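Local coordinates for protein peptidyl-prolyl cis-trans isomerase (Hirschia baltica, PDB 5EX2) that probably catalyses the cis-trans isomerisation of peptide bonds preceding proline, as a folding helper of the cyclophilin family, and carries bound magnesium ions, at residues Y5-E8 with S9-D13; E193-D196 with V197-L201; D221-P224 with K225-P228; P238-S241 with L242-R246. One frame throughout, in Å; residues are numbered along the deposited sequence. Where two conformers were deposited one is given.

The four contacts are local, within short helices or turns, and follow one another along the chain, each within a single continuous run of residues. Contact 2, on helix 195-198, comes just after strand 187-191 of the eight-stranded cyclophilin barrel, its centre about 13 Å from that of the chain. The others are peripheral and flank the three-stranded sheet 17-19, 229-233, 261-264: contact 1 on helix 7-11, contact 3 in the loop between barrel strand 212-218 and strand 229-233, contact 4 on helix 238-247. Contacts 1 and 4, centres about 17 Å apart, touch through M239, which meets Y5 and D13. The N-terminal helix 7-11 and the later helix 238-247 thus meet beside the small sheet.

Contact 1 (Y5-E8 with S9-D13)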
ATOM      1  N   TYR A   5     -17.881  -0.362 -10.321  1.00 19.18           N
ATOM      2  CA  TYR A   5     -17.731   0.813 -11.168  1.00 16.75           C
ATOM      3  C   TYR A   5     -17.233   0.413 -12.544  1.00 17.34           C
ATOM      4  O   TYR A   5     -16.246  -0.302 -12.666  1.00 20.02           O
ATOM      5  CB  TYR A   5     -16.757   1.798 -10.538  1.00 18.01           C
ATOM      6  CG  TYR A   5     -17.022   2.058  -9.076  1.00 17.21           C
ATOM      7  CD1 TYR A   5     -17.954   3.006  -8.671  1.00 28.58           C
ATOM      8  CD2 TYR A   5     -16.342   1.343  -8.106  1.00 20.98           C
ATOM      9  CE1 TYR A   5     -18.190   3.235  -7.326  1.00 18.36           C
ATOM     10  CE2 TYR A   5     -16.569   1.558  -6.775  1.00 25.09           C
ATOM     11  CZ  TYR A   5     -17.488   2.502  -6.386  1.00 18.06           C
ATOM     12  OH  TYR A   5     -17.691   2.694  -5.040  1.00 25.47           O
ATOM     13  N   THR A   6     -17.916   0.889 -13.574  1.00 18.14           N
ATOM     14  CA  THR A   6     -17.513   0.602 -14.943  1.00 20.70           C
ATOM     15  C   THR A   6     -16.376   1.508 -15.370  1.00 18.16           C
ATOM     16  O   THR A   6     -16.235   2.636 -14.881  1.00 15.41           O
ATOM     17  CB  THR A   6     -18.659   0.794 -15.934  1.00 19.14           C
ATOM     18  OG1 THR A   6     -19.038   2.176 -15.971  1.00 21.96           O
ATOM     19  CG2 THR A   6     -19.855  -0.060 -15.555  1.00 27.83           C
ATOM     20  N   LYS A   7     -15.592   1.026 -16.323  1.00 16.41           N
ATOM     21  CA  LYS A   7     -14.483   1.793 -16.861  1.00 14.21           C
ATOM     22  C   LYS A   7     -15.000   3.093 -17.474  1.00 15.52           C
ATOM     23  O   LYS A   7     -14.404   4.154 -17.293  1.00 17.29           O
ATOM     24  CB  LYS A   7     -13.728   0.971 -17.906  1.00 17.30           C
ATOM     25  CG  LYS A   7     -12.397   1.578 -18.304  1.00 15.65           C
ATOM     26  CD  LYS A   7     -11.601   0.620 -19.200  1.00 21.37           C
ATOM     27  CE  LYS A   7     -10.203   1.141 -19.488  1.00 29.95           C
ATOM     28  NZ  LYS A   7      -9.501   0.311 -20.502  1.00 38.14           N
ATOM     29  N   GLU A   8     -16.137   3.020 -18.158  1.00 17.66           N
ATOM     30  CA  GLU A   8     -16.710   4.192 -18.782  1.00 17.43           C
ATOM     31  C   GLU A   8     -17.031   5.264 -17.734  1.00 23.26           C
ATOM     32  O   GLU A   8     -16.712   6.438 -17.916  1.00 19.51           O
ATOM     33  CB  GLU A   8     -17.964   3.796 -19.562  1.00 20.82           C
ATOM     34  CG  GLU A   8     -18.597   4.921 -20.348  1.00 32.68           C
ATOM     35  CD  GLU A   8     -19.651   4.429 -21.335  1.00 42.41           C
ATOM     36  OE1 GLU A   8     -19.913   3.208 -21.378  1.00 51.54           O
ATOM     37  OE2 GLU A   8     -20.219   5.264 -22.071  1.00 44.49           O
ATOM     38  N   SER A   9     -17.650   4.852 -16.631  1.00 16.45           N
ATOM     39  CA  SER A   9     -18.067   5.803 -15.599  1.00 16.36           C
ATOM     40  C   SER A   9     -16.873   6.421 -14.869  1.00 15.93           C
ATOM     41  O   SER A   9     -16.929   7.569 -14.425  1.00 17.57           O
ATOM     42  CB  SER A   9     -18.993   5.119 -14.596  1.00 20.57           C
ATOM     43  OG  SER A   9     -18.270   4.258 -13.739  1.00 23.82           O
ATOM     44  N   VAL A  10     -15.801   5.649 -14.721  1.00 13.29           N
ATOM     45  CA  VAL A  10     -14.593   6.116 -14.070  1.00 12.47           C
ATOM     46  C   VAL A  10     -13.820   7.077 -14.981  1.00 16.58           C
ATOM     47  O   VAL A  10     -13.379   8.131 -14.534  1.00 15.36           O
ATOM     48  CB  VAL A  10     -13.731   4.918 -13.677  1.00 17.04           C
ATOM     49  CG1 VAL A  10     -12.321   5.340 -13.330  1.00 18.28           C
ATOM     50  CG2 VAL A  10     -14.396   4.161 -12.530  1.00 14.44           C
ATOM     51  N   GLN A  11     -13.673   6.739 -16.258  1.00 15.75           N
ATOM     52  CA  GLN A  11     -12.949   7.610 -17.186  1.00 18.55           C
ATOM     53  C   GLN A  11     -13.635   8.941 -17.445  1.00 25.07           C
ATOM     54  O   GLN A  11     -12.976   9.948 -17.711  1.00 27.68           O
ATOM     55  CB  GLN A  11     -12.745   6.897 -18.517  1.00 22.80           C
ATOM     56  CG  GLN A  11     -11.740   5.793 -18.423  1.00 22.57           C
ATOM     57  CD  GLN A  11     -11.470   5.131 -19.758  1.00 23.84           C
ATOM     58  OE1 GLN A  11     -12.345   5.069 -20.621  1.00 32.40           O
ATOM     59  NE2 GLN A  11     -10.253   4.634 -19.936  1.00 39.25           N
ATOM     60  N   ALA A  12     -14.956   8.952 -17.372  1.00 16.55           N
ATOM     61  CA  ALA A  12     -15.709  10.162 -17.633  1.00 20.07           C
ATOM     62  C   ALA A  12     -15.690  11.125 -16.456  1.00 16.83           C
ATOM     63  O   ALA A  12     -16.191  12.234 -16.573  1.00 17.02           O
ATOM     64  CB  ALA A  12     -17.140   9.815 -17.982  1.00 22.67           C
ATOM     65  N   ASP A  13     -15.120  10.705 -15.331  1.00 14.38           N
ATOM     66  CA  ASP A  13     -15.320  11.414 -14.066  1.00 11.05           C
ATOM     67  C   ASP A  13     -14.041  11.632 -13.269  1.00 10.49           C
ATOM     68  O   ASP A  13     -13.861  11.079 -12.190  1.00 10.43           O
ATOM     69  CB  ASP A  13     -16.341  10.648 -13.229  1.00 12.37           C
ATOM     70  CG  ASP A  13     -16.854  11.444 -12.043  1.00 12.42           C
ATOM     71  OD1 ASP A  13     -16.574  12.660 -11.943  1.00 15.31           O
ATOM     72  OD2 ASP A  13     -17.590  10.862 -11.225  1.00 14.05           O
TER
HETATM   73  O   HOH W   1     -20.417   2.254 -12.691  1.00 27.26           O
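T6 O is gripped by two donors from the following turn: the hydroxyl of S9, with OG 2.8 Å away, and the amide of V10, whose N lies at 3.0 Å. The hydroxyl comes in with a C=O...OG angle of 127°. T6 also answers with its own side chain. As N-cap of helix 7-11 it accepts the amide of S9 on OG1, N to OG1 3.1 Å, and OG1 reaches that amide because it sits between the backbone N and the carbonyl carbon (chi1 65°). A water closes the group, accepting from T6 N and donating to S9 OG. Further on, Q11 N bonds to K7 O at 2.9 Å and A12 N to E8 O. The extended side chains of K7 and Q11 cross at a slant beside strands 229-233 and 261-264, K7 CE 3.5 Å from Q11 NE2. Nearby, Y5 CB rests on V10 CG2 at 3.9 Å; the Y5 ring leads off to W17, which it meets edge-to-face, and V10 packs on W231 of strand 229-233. Two hydroxyls and a water therefore bind the first turn at its start, so the S9 amide in that turn and the carbonyl of the N-cap residue are both satisfied even though most of the short helix faces solvent.

Contact 2 (E193-D196 with V197-L201); sequences EGLD and VAKSL
K199 folds back along the helix over L195, one turn earlier. Its CB lies 3.6 Å from L195 O and CG closer still, at 3.4 Å, beside the same carbonyl that accepts K199 N. CG stands anti to the carbonyl carbon (chi1 -71°), and from there the chain runs fully extended: CD passes L195 O, and CE comes to rest 4.0 Å from L195 CG and slightly farther from its CD1. The methylenes thus lie on the isobutyl group, carrying the amino group outward, and this side chain comes within about 4 Å of a bound magnesium ion. On the other flank D196 turns its carboxylate back to the backbone, OD1 taking a weak, bent bond from V197 N at 2.8 Å. A198 N bonds to G194 O at 2.9 Å, with G194 in the N-cap position. At the far end V197 O accepts both S200 N and S200 OG, the hydroxyl at 2.7 Å. An alanine in place of S200 would probably cost V197 O its hydroxyl donor, leaving the backbone amide to hold the turn there. V197 faces T30 and V35 of the barrel strands, and A198 sits on L173. This is a short helix, with a type I turn from A198 to L201 overlapping its last residues, capping the cyclophilin beta-barrel beside the end of strand 187-191.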
ATOM      1  N   GLU A 193      -6.280  -4.049  -5.588  0.72  8.85           N
ATOM      2  CA  GLU A 193      -7.075  -5.251  -5.754  0.72 10.52           C
ATOM      3  C   GLU A 193      -6.190  -6.367  -5.261  0.72  8.91           C
ATOM      4  O   GLU A 193      -4.969  -6.304  -5.416  0.72  9.84           O
ATOM      5  CB  GLU A 193      -7.510  -5.467  -7.210  0.72 12.54           C
ATOM      6  CG  GLU A 193      -8.750  -4.673  -7.599  0.72 16.51           C
ATOM      7  CD  GLU A 193      -9.276  -4.999  -8.996  0.72 19.98           C
ATOM      8  OE1 GLU A 193      -8.844  -6.011  -9.600  0.72 15.09           O
ATOM      9  OE2 GLU A 193     -10.138  -4.239  -9.493  0.72 13.05           O
ATOM     10  N   GLY A 194      -6.796  -7.358  -4.630  1.00 11.47           N
ATOM     11  CA  GLY A 194      -6.067  -8.520  -4.170  1.00 11.50           C
ATOM     12  C   GLY A 194      -5.916  -8.668  -2.667  1.00 11.25           C
ATOM     13  O   GLY A 194      -5.254  -9.584  -2.217  1.00 10.98           O
ATOM     14  N   LEU A 195      -6.518  -7.789  -1.875  1.00  9.30           N
ATOM     15  CA  LEU A 195      -6.539  -8.026  -0.441  1.00  9.79           C
ATOM     16  C   LEU A 195      -7.144  -9.390  -0.139  1.00 10.35           C
ATOM     17  O   LEU A 195      -6.655 -10.106   0.743  1.00 10.01           O
ATOM     18  CB  LEU A 195      -7.315  -6.936   0.286  1.00 10.14           C
ATOM     19  CG  LEU A 195      -7.530  -7.147   1.795  1.00  8.14           C
ATOM     20  CD1 LEU A 195      -6.238  -7.373   2.531  1.00  9.86           C
ATOM     21  CD2 LEU A 195      -8.265  -5.963   2.412  1.00 10.59           C
ATOM     22  N   ASP A 196      -8.198  -9.762  -0.859  1.00  9.28           N
ATOM     23  CA  ASP A 196      -8.828 -11.059  -0.649  1.00 12.68           C
ATOM     24  C   ASP A 196      -7.853 -12.189  -1.005  1.00 12.34           C
ATOM     25  O   ASP A 196      -7.795 -13.215  -0.323  1.00 11.82           O
ATOM     26  CB  ASP A 196     -10.127 -11.178  -1.462  1.00 12.24           C
ATOM     27  CG  ASP A 196      -9.933 -10.960  -2.964  1.00 24.48           C
ATOM     28  OD1 ASP A 196      -8.891 -10.423  -3.402  1.00 26.03           O
ATOM     29  OD2 ASP A 196     -10.862 -11.327  -3.721  1.00 40.32           O
ATOM     30  N   VAL A 197      -7.064 -11.982  -2.049  1.00  9.77           N
ATOM     31  CA  VAL A 197      -6.023 -12.937  -2.432  1.00  8.49           C
ATOM     32  C   VAL A 197      -5.003 -13.067  -1.297  1.00  9.55           C
ATOM     33  O   VAL A 197      -4.643 -14.189  -0.895  1.00  9.19           O
ATOM     34  CB  VAL A 197      -5.328 -12.514  -3.738  1.00 11.86           C
ATOM     35  CG1 VAL A 197      -4.082 -13.338  -3.998  1.00  8.85           C
ATOM     36  CG2 VAL A 197      -6.290 -12.645  -4.906  1.00 11.41           C
ATOM     37  N   ALA A 198      -4.538 -11.940  -0.757  1.00  8.52           N
ATOM     38  CA  ALA A 198      -3.569 -11.947   0.338  1.00 10.33           C
ATOM     39  C   ALA A 198      -4.117 -12.709   1.534  1.00  7.98           C
ATOM     40  O   ALA A 198      -3.383 -13.425   2.225  1.00  9.70           O
ATOM     41  CB  ALA A 198      -3.204 -10.514   0.732  1.00 10.99           C
ATOM     42  N   LYS A 199      -5.401 -12.506   1.827  1.00 10.26           N
ATOM     43  CA  LYS A 199      -6.052 -13.181   2.944  1.00 10.01           C
ATOM     44  C   LYS A 199      -6.247 -14.670   2.707  1.00  9.79           C
ATOM     45  O   LYS A 199      -6.601 -15.393   3.624  1.00 10.11           O
ATOM     46  CB  LYS A 199      -7.406 -12.538   3.250  1.00 10.08           C
ATOM     47  CG  LYS A 199      -7.340 -11.170   3.862  1.00 13.66           C
ATOM     48  CD  LYS A 199      -8.779 -10.709   4.112  1.00 18.96           C
ATOM     49  CE  LYS A 199      -8.913  -9.407   4.840  1.00 25.92           C
ATOM     50  NZ  LYS A 199     -10.367  -9.042   4.904  1.00 21.57           N
ATOM     51  N   SER A 200      -6.026 -15.135   1.485  1.00  8.87           N
ATOM     52  CA  SER A 200      -6.205 -16.550   1.167  1.00 12.53           C
ATOM     53  C   SER A 200      -4.870 -17.293   1.109  1.00 12.06           C
ATOM     54  O   SER A 200      -4.857 -18.512   0.945  1.00 11.15           O
ATOM     55  CB  SER A 200      -6.953 -16.721  -0.164  1.00 11.22           C
ATOM     56  OG  SER A 200      -6.138 -16.410  -1.280  1.00 12.24           O
ATOM     57  N   LEU A 201      -3.748 -16.576   1.174  1.00  9.48           N
ATOM     58  CA  LEU A 201      -2.443 -17.239   1.123  1.00 10.47           C
ATOM     59  C   LEU A 201      -2.313 -18.209   2.294  1.00  9.28           C
ATOM     60  O   LEU A 201      -2.790 -17.927   3.397  1.00  9.76           O
ATOM     61  CB  LEU A 201      -1.313 -16.209   1.119  1.00  9.08           C
ATOM     62  CG  LEU A 201      -1.291 -15.281  -0.103  1.00  8.42           C
ATOM     63  CD1 LEU A 201      -0.368 -14.129   0.087  1.00  9.62           C
ATOM     64  CD2 LEU A 201      -0.864 -16.051  -1.339  1.00  8.44           C
TER

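Contact 3 (D221-P224 with K225-P228)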
ATOM      1  N   ASP A 221       6.610  -1.007 -17.414  1.00 10.36           N
ATOM      2  CA  ASP A 221       7.529  -1.792 -18.229  1.00 12.10           C
ATOM      3  C   ASP A 221       6.813  -2.608 -19.284  1.00 12.50           C
ATOM      4  O   ASP A 221       7.451  -3.202 -20.159  1.00 15.14           O
ATOM      5  CB  ASP A 221       8.360  -2.711 -17.348  1.00  9.87           C
ATOM      6  CG  ASP A 221       9.288  -1.949 -16.430  1.00 13.16           C
ATOM      7  OD1 ASP A 221       9.625  -0.785 -16.734  1.00 14.21           O
ATOM      8  OD2 ASP A 221       9.687  -2.512 -15.397  1.00 12.44           O
ATOM      9  N   LEU A 222       5.489  -2.631 -19.215  1.00 13.51           N
ATOM     10  CA  LEU A 222       4.693  -3.297 -20.236  1.00 11.62           C
ATOM     11  C   LEU A 222       4.493  -2.384 -21.422  1.00 14.28           C
ATOM     12  O   LEU A 222       4.534  -1.154 -21.283  1.00 14.04           O
ATOM     13  CB  LEU A 222       3.339  -3.696 -19.663  1.00 11.57           C
ATOM     14  CG  LEU A 222       3.351  -4.664 -18.481  1.00 11.06           C
ATOM     15  CD1 LEU A 222       1.943  -4.812 -17.933  1.00 11.57           C
ATOM     16  CD2 LEU A 222       3.918  -6.008 -18.900  1.00 12.80           C
ATOM     17  N   ALA A 223       4.264  -2.990 -22.585  1.00 14.25           N
ATOM     18  CA  ALA A 223       3.872  -2.229 -23.764  1.00 17.79           C
ATOM     19  C   ALA A 223       2.553  -1.526 -23.457  1.00 14.95           C
ATOM     20  O   ALA A 223       1.700  -2.086 -22.777  1.00 15.53           O
ATOM     21  CB  ALA A 223       3.728  -3.133 -24.974  1.00 18.07           C
ATOM     22  N   PRO A 224       2.370  -0.304 -23.978  1.00 19.65           N
ATOM     23  CA  PRO A 224       1.145   0.439 -23.677  1.00 19.94           C
ATOM     24  C   PRO A 224      -0.145  -0.377 -23.809  1.00 17.35           C
ATOM     25  O   PRO A 224      -0.983  -0.296 -22.917  1.00 20.81           O
ATOM     26  CB  PRO A 224       1.183   1.579 -24.699  1.00 26.78           C
ATOM     27  CG  PRO A 224       2.626   1.848 -24.870  1.00 27.12           C
ATOM     28  CD  PRO A 224       3.305   0.499 -24.787  1.00 21.68           C
ATOM     29  N   LYS A 225      -0.292  -1.181 -24.855  1.00 23.85           N
ATOM     30  CA  LYS A 225      -1.565  -1.863 -25.073  1.00 23.42           C
ATOM     31  C   LYS A 225      -1.783  -2.971 -24.035  1.00 21.21           C
ATOM     32  O   LYS A 225      -2.908  -3.430 -23.852  1.00 25.56           O
ATOM     33  CB  LYS A 225      -1.643  -2.462 -26.483  1.00 23.53           C
ATOM     34  CG  LYS A 225      -1.074  -3.868 -26.610  1.00 26.01           C
ATOM     35  CD  LYS A 225      -1.135  -4.367 -28.040  1.00 32.26           C
ATOM     36  CE  LYS A 225      -0.673  -5.811 -28.131  1.00 29.27           C
ATOM     37  NZ  LYS A 225       0.693  -6.060 -27.588  1.00 32.23           N
ATOM     38  N   ASP A 226      -0.712  -3.414 -23.375  1.00 16.62           N
ATOM     39  CA  ASP A 226      -0.800  -4.526 -22.422  1.00 16.77           C
ATOM     40  C   ASP A 226      -1.013  -4.065 -20.981  1.00 13.59           C
ATOM     41  O   ASP A 226      -1.238  -4.888 -20.083  1.00 15.09           O
ATOM     42  CB  ASP A 226       0.468  -5.381 -22.480  1.00 17.45           C
ATOM     43  CG  ASP A 226       0.646  -6.070 -23.809  1.00 30.93           C
ATOM     44  OD1 ASP A 226      -0.366  -6.351 -24.480  1.00 28.84           O
ATOM     45  OD2 ASP A 226       1.807  -6.334 -24.177  1.00 25.14           O
ATOM     46  N   ARG A 227      -0.934  -2.760 -20.754  1.00 16.14           N
ATOM     47  CA  ARG A 227      -0.974  -2.235 -19.393  1.00 18.05           C
ATOM     48  C   ARG A 227      -2.375  -2.292 -18.808  1.00 16.23           C
ATOM     49  O   ARG A 227      -3.303  -1.751 -19.395  1.00 18.81           O
ATOM     50  CB  ARG A 227      -0.485  -0.784 -19.361  1.00 13.84           C
ATOM     51  CG  ARG A 227       0.956  -0.623 -19.747  1.00 16.76           C
ATOM     52  CD  ARG A 227       1.404   0.822 -19.717  1.00 18.20           C
ATOM     53  NE  ARG A 227       2.770   0.946 -20.206  1.00 19.60           N
ATOM     54  CZ  ARG A 227       3.271   2.008 -20.831  1.00 26.98           C
ATOM     55  NH1 ARG A 227       2.524   3.087 -21.044  1.00 37.46           N
ATOM     56  NH2 ARG A 227       4.534   1.990 -21.238  1.00 37.56           N
ATOM     57  N   PRO A 228      -2.541  -2.922 -17.631  1.00 12.88           N
ATOM     58  CA  PRO A 228      -3.793  -2.696 -16.909  1.00 12.53           C
ATOM     59  C   PRO A 228      -3.905  -1.232 -16.554  1.00 12.46           C
ATOM     60  O   PRO A 228      -2.882  -0.565 -16.412  1.00 15.07           O
ATOM     61  CB  PRO A 228      -3.673  -3.573 -15.650  1.00 13.70           C
ATOM     62  CG  PRO A 228      -2.280  -4.062 -15.615  1.00 25.08           C
ATOM     63  CD  PRO A 228      -1.662  -3.892 -16.953  1.00 14.29           C
TER
HETATM   64  O   HOH W   2       3.974  -5.870 -22.807  1.00 17.63           O
HETATM   65  O   HOH W   3      -3.420  -0.721 -21.772  1.00 39.14           O
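R227 reaches back to L222 O and clasps it with two nitrogens, NE at 2.9 Å and, more weakly, NH2 at 3.1 Å. Both bonds are bent; NE stands 42° out of the carbonyl plane, and the oxygen itself is tilted from the guanidinium plane. P224 lies alongside, pointing the same way, and its CA covers one face of the guanidinium group 3.7 Å above the plane, set toward the rim. L222 completes the close side of the turn: its CB meets R227 CG while CD1 reaches P228 CD at 3.8 Å, the side chains of L222 and P228 crossing at about a right angle. The backbone is drawn in as well: D226 N bonds to A223 O at 2.8 Å, and R227 N makes a longer bond to P224 O, 3.3 Å. The side with K225 and D226 is looser and more exposed. One water accepts from A223 N and donates to D226 OD2, and the exposed carboxylate has a weak, stretched salt bridge to K225, NZ to OD1 3.3 Å; for that pair the lysine chain bends at its last torsion (chi4 -56°). Outside the turn, K225 O accepts from S266 OG, D221 makes a salt bridge with R56 of helix 45-57, and R227 and P228 both pack on V219. The 3-10 turn lies in the connection that leaves the barrel by strand 212-218 and enters the small sheet by strand 229-233.

Contact 4 (P238-S241 with L242-R246); sequences PMFS and LFLDR
The rings of F240 and F243 lie with their planes 25° apart but slid past one another, centroids 5.1 Å apart, so they hardly overlap. Their closest atoms are F240 CE1 and F243 CD1, at 3.4 Å. Both rings leave the helix with CG anti to the backbone N (chi1 -166° for F240, 168° for F243); with the three-residue spacing, this shared torsion brings them out on one flank. L244 comes to the F240 ring by CE2 rather than CE1, its CD1 3.7 Å from F240 CE2 and its CG equally near, slanting across it. F243 (i+3) and L244 (i+4) thus share one side of the F240 ring. That ring also meets F123 edge-to-face and packs on M233. A serine at F240 is likely to leave F243 and L244 without their common neighbour and to open a gap beside F123. D245 CG lies close to S241 O, and the D245 carboxylate forms a salt bridge with R249. Regular i to i+4 backbone bonds hold the helix, among them L244 N to F240 O at 2.9 Å. It is an amphipathic alpha-helix, with F240, F243 and L244 buried and S241 and D245 on the outer side, where L242 is exposed too.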
ATOM      1  N   PRO A 238     -16.882  14.045  -4.140  1.00  9.55           N
ATOM      2  CA  PRO A 238     -18.187  13.804  -3.522  1.00  9.94           C
ATOM      3  C   PRO A 238     -18.579  12.344  -3.433  1.00  7.64           C
ATOM      4  O   PRO A 238     -19.304  11.958  -2.536  1.00  9.55           O
ATOM      5  CB  PRO A 238     -19.156  14.556  -4.436  1.00 11.39           C
ATOM      6  CG  PRO A 238     -18.469  14.663  -5.724  1.00 10.87           C
ATOM      7  CD  PRO A 238     -17.000  14.787  -5.406  1.00  9.38           C
ATOM      8  N   MET A 239     -18.114  11.509  -4.347  1.00  7.41           N
ATOM      9  CA  MET A 239     -18.434  10.094  -4.215  1.00  8.98           C
ATOM     10  C   MET A 239     -17.818   9.526  -2.941  1.00  8.25           C
ATOM     11  O   MET A 239     -18.411   8.686  -2.274  1.00  8.60           O
ATOM     12  CB  MET A 239     -17.960   9.312  -5.430  1.00  7.18           C
ATOM     13  CG  MET A 239     -18.807   9.591  -6.633  1.00  8.95           C
ATOM     14  SD  MET A 239     -18.314   8.736  -8.132  1.00 10.51           S
ATOM     15  CE  MET A 239     -18.768   7.055  -7.717  1.00 12.03           C
ATOM     16  N   PHE A 240     -16.624   9.982  -2.598  1.00  8.11           N
ATOM     17  CA  PHE A 240     -16.020   9.481  -1.382  1.00  6.48           C
ATOM     18  C   PHE A 240     -16.771  10.014  -0.157  1.00  8.62           C
ATOM     19  O   PHE A 240     -16.892   9.310   0.833  1.00  9.15           O
ATOM     20  CB  PHE A 240     -14.540   9.826  -1.288  1.00  7.79           C
ATOM     21  CG  PHE A 240     -13.825   9.035  -0.220  1.00  8.67           C
ATOM     22  CD1 PHE A 240     -13.610   7.671  -0.395  1.00  7.08           C
ATOM     23  CD2 PHE A 240     -13.411   9.621   0.963  1.00  7.58           C
ATOM     24  CE1 PHE A 240     -12.987   6.916   0.568  1.00 10.02           C
ATOM     25  CE2 PHE A 240     -12.779   8.862   1.927  1.00  9.94           C
ATOM     26  CZ  PHE A 240     -12.567   7.513   1.727  1.00  9.74           C
ATOM     27  N   SER A 241     -17.280  11.233  -0.230  1.00  8.44           N
ATOM     28  CA  SER A 241     -18.118  11.750   0.842  1.00  8.70           C
ATOM     29  C   SER A 241     -19.337  10.855   1.081  1.00 10.15           C
ATOM     30  O   SER A 241     -19.719  10.574   2.217  1.00 11.05           O
ATOM     31  CB  SER A 241     -18.547  13.165   0.496  1.00  9.01           C
ATOM     32  OG  SER A 241     -19.296  13.761   1.533  1.00 14.86           O
ATOM     33  N   LEU A 242     -19.948  10.411  -0.013  0.54  8.44           N
ATOM     34  CA  LEU A 242     -21.096   9.528   0.060  0.54 10.52           C
ATOM     35  C   LEU A 242     -20.704   8.163   0.611  0.54  8.95           C
ATOM     36  O   LEU A 242     -21.445   7.554   1.376  0.54  9.88           O
ATOM     37  CB  LEU A 242     -21.714   9.373  -1.328  0.54 12.97           C
ATOM     38  CG  LEU A 242     -22.354  10.656  -1.851  0.54  8.48           C
ATOM     39  CD1 LEU A 242     -22.762  10.508  -3.311  0.54 12.70           C
ATOM     40  CD2 LEU A 242     -23.553  11.050  -0.997  0.54 16.12           C
ATOM     41  N   PHE A 243     -19.541   7.678   0.198  1.00  9.41           N
ATOM     42  CA  PHE A 243     -19.002   6.422   0.706  1.00  9.81           C
ATOM     43  C   PHE A 243     -18.812   6.478   2.220  1.00 10.02           C
ATOM     44  O   PHE A 243     -19.263   5.589   2.938  1.00 10.61           O
ATOM     45  CB  PHE A 243     -17.701   6.121  -0.041  1.00 11.12           C
ATOM     46  CG  PHE A 243     -16.862   5.021   0.548  1.00 12.57           C
ATOM     47  CD1 PHE A 243     -15.841   5.334   1.428  1.00 11.54           C
ATOM     48  CD2 PHE A 243     -17.037   3.699   0.167  1.00 14.07           C
ATOM     49  CE1 PHE A 243     -15.043   4.347   1.970  1.00 15.38           C
ATOM     50  CE2 PHE A 243     -16.229   2.699   0.705  1.00 15.17           C
ATOM     51  CZ  PHE A 243     -15.229   3.035   1.598  1.00 14.75           C
ATOM     52  N   LEU A 244     -18.203   7.543   2.723  1.00  9.07           N
ATOM     53  CA  LEU A 244     -18.022   7.693   4.165  1.00 10.98           C
ATOM     54  C   LEU A 244     -19.363   7.779   4.872  1.00 12.76           C
ATOM     55  O   LEU A 244     -19.558   7.187   5.926  1.00 13.79           O
ATOM     56  CB  LEU A 244     -17.204   8.938   4.483  1.00 11.74           C
ATOM     57  CG  LEU A 244     -15.741   8.920   4.085  1.00  9.74           C
ATOM     58  CD1 LEU A 244     -15.115  10.269   4.355  1.00 12.04           C
ATOM     59  CD2 LEU A 244     -15.001   7.864   4.863  1.00 13.92           C
ATOM     60  N   ASP A 245     -20.296   8.524   4.291  1.00 12.52           N
ATOM     61  CA  ASP A 245     -21.631   8.614   4.865  1.00 12.86           C
ATOM     62  C   ASP A 245     -22.249   7.239   5.031  1.00 14.00           C
ATOM     63  O   ASP A 245     -22.845   6.925   6.064  1.00 16.16           O
ATOM     64  CB  ASP A 245     -22.580   9.442   3.998  1.00 13.16           C
ATOM     65  CG  ASP A 245     -22.266  10.924   3.990  1.00 18.28           C
ATOM     66  OD1 ASP A 245     -21.454  11.414   4.810  1.00 14.55           O
ATOM     67  OD2 ASP A 245     -22.888  11.613   3.155  1.00 16.52           O
ATOM     68  N   ARG A 246     -22.145   6.451   3.970  1.00 13.69           N
ATOM     69  CA  ARG A 246     -22.760   5.141   3.902  1.00 16.12           C
ATOM     70  C   ARG A 246     -22.077   4.179   4.880  1.00 16.54           C
ATOM     71  O   ARG A 246     -22.753   3.438   5.592  1.00 18.83           O
ATOM     72  CB  ARG A 246     -22.703   4.658   2.451  1.00 17.90           C
ATOM     73  CG  ARG A 246     -23.285   3.304   2.162  1.00 31.97           C
ATOM     74  CD  ARG A 246     -23.062   2.968   0.698  1.00 22.75           C
ATOM     75  NE  ARG A 246     -21.916   2.078   0.504  1.00 38.61           N
ATOM     76  CZ  ARG A 246     -20.896   2.293  -0.329  1.00 40.44           C
ATOM     77  NH1 ARG A 246     -20.830   3.388  -1.085  1.00 21.49           N
ATOM     78  NH2 ARG A 246     -19.926   1.388  -0.404  1.00 32.39           N
TER